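Local coordinates for protein alcohol dehydrogenase (Escherichia coli, PDB 5VM2) that probably oxidises alcohols with NAD or NADP as acceptor, as a zinc-containing alcohol dehydrogenase family member of undetermined substrate specificity, at residues A[150-162]-A[179-191]. Residues are numbered along the deposited sequence; the frame is centred on the assembly and turned at random.
With MG (magnesium ion), chain C.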
loop_
_atom_site.group_PDB
_atom_site.type_symbol
_atom_site.label_atom_id
_atom_site.label_comp_id
_atom_site.label_asym_id
_atom_site.label_seq_id
_atom_site.Cartn_x
_atom_site.Cartn_y
_atom_site.Cartn_z
ATOM N N LEU A 150 8.190 -1.938 3.049
ATOM C CA LEU A 150 7.357 -2.158 1.875
ATOM C C LEU A 150 6.421 -3.349 2.018
ATOM O O LEU A 150 5.608 -3.582 1.119
ATOM C CB LEU A 150 8.243 -2.339 0.644
ATOM C CG LEU A 150 9.308 -1.249 0.539
ATOM C CD1 LEU A 150 10.517 -1.759 -0.219
ATOM C CD2 LEU A 150 8.726 -0.004 -0.113
ATOM N N VAL A 151 6.411 -4.020 3.171
ATOM C CA VAL A 151 5.387 -5.030 3.416
ATOM C C VAL A 151 3.998 -4.408 3.348
ATOM O O VAL A 151 3.045 -5.033 2.865
ATOM C CB VAL A 151 5.631 -5.727 4.766
ATOM C CG1 VAL A 151 4.393 -6.530 5.186
ATOM C CG2 VAL A 151 6.867 -6.622 4.687
ATOM N N GLU A 152 3.864 -3.158 3.803
ATOM C CA GLU A 152 2.543 -2.529 3.840
ATOM C C GLU A 152 1.904 -2.420 2.459
ATOM O O GLU A 152 0.779 -2.922 2.281
ATOM C CB GLU A 152 2.637 -1.174 4.553
ATOM C CG GLU A 152 1.309 -0.657 5.089
ATOM C CD GLU A 152 0.513 0.121 4.056
ATOM O OE1 GLU A 152 1.028 0.335 2.936
ATOM O OE2 GLU A 152 -0.629 0.524 4.368
ATOM N N PRO A 153 2.527 -1.793 1.453
ATOM C CA PRO A 153 1.890 -1.796 0.129
ATOM C C PRO A 153 1.822 -3.181 -0.487
ATOM O O PRO A 153 0.864 -3.477 -1.212
ATOM C CB PRO A 153 2.769 -0.845 -0.698
ATOM C CG PRO A 153 4.104 -0.865 -0.008
ATOM C CD PRO A 153 3.775 -1.001 1.451
ATOM N N ALA A 154 2.802 -4.048 -0.215
ATOM C CA ALA A 154 2.701 -5.425 -0.688
ATOM C C ALA A 154 1.488 -6.121 -0.080
ATOM O O ALA A 154 0.813 -6.911 -0.750
ATOM C CB ALA A 154 3.983 -6.191 -0.363
ATOM N N ALA A 155 1.195 -5.829 1.188
ATOM C CA ALA A 155 0.012 -6.389 1.831
ATOM C C ALA A 155 -1.271 -5.918 1.160
ATOM O O ALA A 155 -2.260 -6.662 1.121
ATOM C CB ALA A 155 0.001 -6.020 3.315
ATOM N N VAL A 156 -1.281 -4.685 0.647
ATOM C CA VAL A 156 -2.429 -4.185 -0.108
ATOM C C VAL A 156 -2.693 -5.068 -1.323
ATOM O O VAL A 156 -3.836 -5.468 -1.589
ATOM C CB VAL A 156 -2.198 -2.721 -0.524
ATOM C CG1 VAL A 156 -3.287 -2.262 -1.483
ATOM C CG2 VAL A 156 -2.130 -1.818 0.705
ATOM N N GLY A 157 -1.643 -5.364 -2.094
ATOM C CA GLY A 157 -1.819 -6.218 -3.258
ATOM C C GLY A 157 -2.131 -7.651 -2.875
ATOM O O GLY A 157 -2.902 -8.332 -3.556
ATOM N N MET A 158 -1.539 -8.128 -1.779
ATOM C CA MET A 158 -1.822 -9.485 -1.319
ATOM C C MET A 158 -3.288 -9.641 -0.932
ATOM O O MET A 158 -3.923 -10.646 -1.269
ATOM C CB MET A 158 -0.915 -9.839 -0.142
ATOM C CG MET A 158 -0.948 -11.316 0.248
ATOM S SD MET A 158 -0.210 -12.415 -0.989
ATOM C CE MET A 158 1.247 -11.485 -1.422
ATOM N N HIS A 159 -3.840 -8.645 -0.234
ATOM C CA HIS A 159 -5.239 -8.686 0.174
ATOM C C HIS A 159 -6.165 -8.681 -1.038
ATOM O O HIS A 159 -7.171 -9.400 -1.066
ATOM C CB HIS A 159 -5.516 -7.494 1.099
ATOM C CG HIS A 159 -6.902 -7.454 1.661
ATOM N ND1 HIS A 159 -7.359 -8.370 2.583
ATOM C CD2 HIS A 159 -7.920 -6.586 1.454
ATOM C CE1 HIS A 159 -8.609 -8.081 2.902
ATOM N NE2 HIS A 159 -8.973 -7.001 2.230
ATOM N N ALA A 160 -5.831 -7.890 -2.061
ATOM C CA ALA A 160 -6.639 -7.869 -3.278
ATOM C C ALA A 160 -6.661 -9.239 -3.946
ATOM O O ALA A 160 -7.731 -9.769 -4.276
ATOM C CB ALA A 160 -6.103 -6.806 -4.240
ATOM N N ALA A 161 -5.483 -9.838 -4.142
ATOM C CA ALA A 161 -5.419 -11.140 -4.800
ATOM C C ALA A 161 -6.144 -12.208 -3.991
ATOM O O ALA A 161 -6.819 -13.077 -4.560
ATOM C CB ALA A 161 -3.960 -11.547 -5.030
ATOM N N MET A 162 -6.011 -12.165 -2.664
ATOM C CA MET A 162 -6.679 -13.151 -1.819
ATOM C C MET A 162 -8.189 -12.959 -1.855
ATOM O O MET A 162 -8.944 -13.929 -1.977
ATOM C CB MET A 162 -6.162 -13.054 -0.384
ATOM C CG MET A 162 -4.712 -13.462 -0.212
ATOM S SD MET A 162 -4.587 -15.212 0.140
ATOM C CE MET A 162 -2.975 -15.278 0.911
ATOM N N CYS A 179 2.941 1.410 -8.036
ATOM C CA CYS A 179 3.324 0.589 -6.889
ATOM C C CYS A 179 2.281 -0.484 -6.585
ATOM O O CYS A 179 2.599 -1.676 -6.525
ATOM C CB CYS A 179 3.555 1.471 -5.661
ATOM S SG CYS A 179 3.920 0.507 -4.173
ATOM N N ILE A 180 1.019 -0.083 -6.426
ATOM C CA ILE A 180 -0.010 -1.039 -6.030
ATOM C C ILE A 180 -0.288 -2.055 -7.135
ATOM O O ILE A 180 -0.586 -3.223 -6.853
ATOM C CB ILE A 180 -1.290 -0.294 -5.610
ATOM C CG1 ILE A 180 -0.973 0.700 -4.488
ATOM C CG2 ILE A 180 -2.332 -1.283 -5.153
ATOM C CD1 ILE A 180 -0.428 0.046 -3.229
ATOM N N GLY A 181 -0.191 -1.643 -8.402
ATOM C CA GLY A 181 -0.372 -2.594 -9.488
ATOM C C GLY A 181 0.731 -3.636 -9.540
ATOM O O GLY A 181 0.479 -4.810 -9.831
ATOM N N LEU A 182 1.966 -3.223 -9.254
ATOM C CA LEU A 182 3.080 -4.162 -9.220
ATOM C C LEU A 182 2.991 -5.078 -8.007
ATOM O O LEU A 182 3.315 -6.270 -8.100
ATOM C CB LEU A 182 4.401 -3.391 -9.235
ATOM C CG LEU A 182 4.584 -2.574 -10.516
ATOM C CD1 LEU A 182 5.839 -1.726 -10.450
ATOM C CD2 LEU A 182 4.612 -3.498 -11.725
ATOM N N MET A 183 2.548 -4.546 -6.862
ATOM C CA MET A 183 2.287 -5.396 -5.703
ATOM C C MET A 183 1.208 -6.427 -6.007
ATOM O O MET A 183 1.336 -7.597 -5.631
ATOM C CB MET A 183 1.874 -4.554 -4.497
ATOM C CG MET A 183 2.951 -3.620 -3.965
ATOM S SD MET A 183 4.524 -4.441 -3.687
ATOM C CE MET A 183 5.417 -3.189 -2.760
ATOM N N THR A 184 0.129 -6.000 -6.670
ATOM C CA THR A 184 -0.946 -6.924 -7.023
ATOM C C THR A 184 -0.452 -7.995 -7.991
ATOM O O THR A 184 -0.797 -9.174 -7.853
ATOM C CB THR A 184 -2.122 -6.149 -7.623
ATOM O OG1 THR A 184 -2.534 -5.122 -6.708
ATOM C CG2 THR A 184 -3.300 -7.083 -7.894
ATOM N N LEU A 185 0.377 -7.601 -8.962
ATOM C CA LEU A 185 0.977 -8.557 -9.892
ATOM C C LEU A 185 1.751 -9.645 -9.155
ATOM O O LEU A 185 1.549 -10.842 -9.393
ATOM C CB LEU A 185 1.882 -7.806 -10.871
ATOM C CG LEU A 185 3.000 -8.534 -11.616
ATOM C CD1 LEU A 185 2.410 -9.554 -12.591
ATOM C CD2 LEU A 185 3.892 -7.508 -12.335
ATOM N N GLN A 186 2.645 -9.248 -8.250
ATOM C CA GLN A 186 3.426 -10.238 -7.519
ATOM C C GLN A 186 2.541 -11.080 -6.604
ATOM O O GLN A 186 2.785 -12.281 -6.427
ATOM C CB GLN A 186 4.532 -9.535 -6.738
ATOM C CG GLN A 186 5.495 -8.785 -7.647
ATOM C CD GLN A 186 6.813 -8.503 -6.979
ATOM O OE1 GLN A 186 7.657 -9.385 -6.866
ATOM N NE2 GLN A 186 7.003 -7.265 -6.533
ATOM N N ALA A 187 1.492 -10.481 -6.036
ATOM C CA ALA A 187 0.557 -11.273 -5.241
ATOM C C ALA A 187 -0.157 -12.306 -6.106
ATOM O O ALA A 187 -0.288 -13.470 -5.712
ATOM C CB ALA A 187 -0.449 -10.365 -4.538
ATOM N N CYS A 188 -0.606 -11.905 -7.302
ATOM C CA CYS A 188 -1.244 -12.862 -8.203
ATOM C C CYS A 188 -0.296 -14.002 -8.556
ATOM O O CYS A 188 -0.716 -15.162 -8.642
ATOM C CB CYS A 188 -1.734 -12.159 -9.468
ATOM S SG CYS A 188 -3.129 -11.044 -9.189
ATOM N N LYS A 189 0.987 -13.691 -8.755
ATOM C CA LYS A 189 1.964 -14.744 -9.022
ATOM C C LYS A 189 2.091 -15.692 -7.836
ATOM O O LYS A 189 2.152 -16.917 -8.010
ATOM C CB LYS A 189 3.328 -14.131 -9.342
ATOM C CG LYS A 189 3.375 -13.329 -10.626
ATOM C CD LYS A 189 4.651 -13.626 -11.404
ATOM C CE LYS A 189 5.877 -13.079 -10.687
ATOM N NZ LYS A 189 7.061 -13.979 -10.815
ATOM N N CYS A 190 2.133 -15.147 -6.619
ATOM C CA CYS A 190 2.271 -15.988 -5.436
ATOM C C CYS A 190 1.067 -16.900 -5.252
ATOM O O CYS A 190 1.198 -17.980 -4.672
ATOM C CB CYS A 190 2.469 -15.119 -4.197
ATOM S SG CYS A 190 4.077 -14.300 -4.155
ATOM N N LEU A 191 -0.102 -16.488 -5.733
ATOM C CA LEU A 191 -1.303 -17.310 -5.662
ATOM C C LEU A 191 -1.447 -18.243 -6.861
ATOM O O LEU A 191 -2.479 -18.909 -6.993
ATOM C CB LEU A 191 -2.544 -16.422 -5.526
ATOM C CG LEU A 191 -2.943 -16.089 -4.085
ATOM C CD1 LEU A 191 -1.978 -15.083 -3.468
ATOM C CD2 LEU A 191 -4.363 -15.563 -4.035
HETATM MG MG MG C . 0.721 2.089 1.972
HETATM O O HOH W 1 -0.382 1.722 0.458
#
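Gly157 meets Thr184 where helix 150-162 crosses helix 179-190, the axes 7.4 Å apart at -55°. Their CA atoms come within 3.9 Å because Gly157 has no side chain; Gly157 CA packs on the Met183-Thr184 backbone and on Thr184 OG1 (3.7 Å). Thr184 turns OG1 back along its own helix, anti to its carbonyl carbon (chi1 -55°), and donates to Ile180 O (2.7 Å), which also accepts Thr184 N from the other face. Next along, Ala187 CB presses on Gly157 O at 3.3 Å and on Ala161 CB at 3.7 Å, while doubly bent Met158 curls CE against the same methyl. Met183 is a knob among Leu150, Pro153, Ala154 and Gly157: SD lies over Ala154 CA (3.6 Å), and CE reaches Pro153 CG. At the far end Leu191 CD2 rests on Ala161 O, and the Met162 chain crosses Leu191 at about a right angle. Helix 179-190 carries Gly181, last glycine of a probable GxGxxG Rossmann motif; Glu152, on the other helix, binds magnesium through OE1 (2.0 Å) with His65 and Glu66. No hydrogen bond joins the segments: apolar fit and close backbone approach hold the probable Rossmann domain's first helix against the one carrying Glu152.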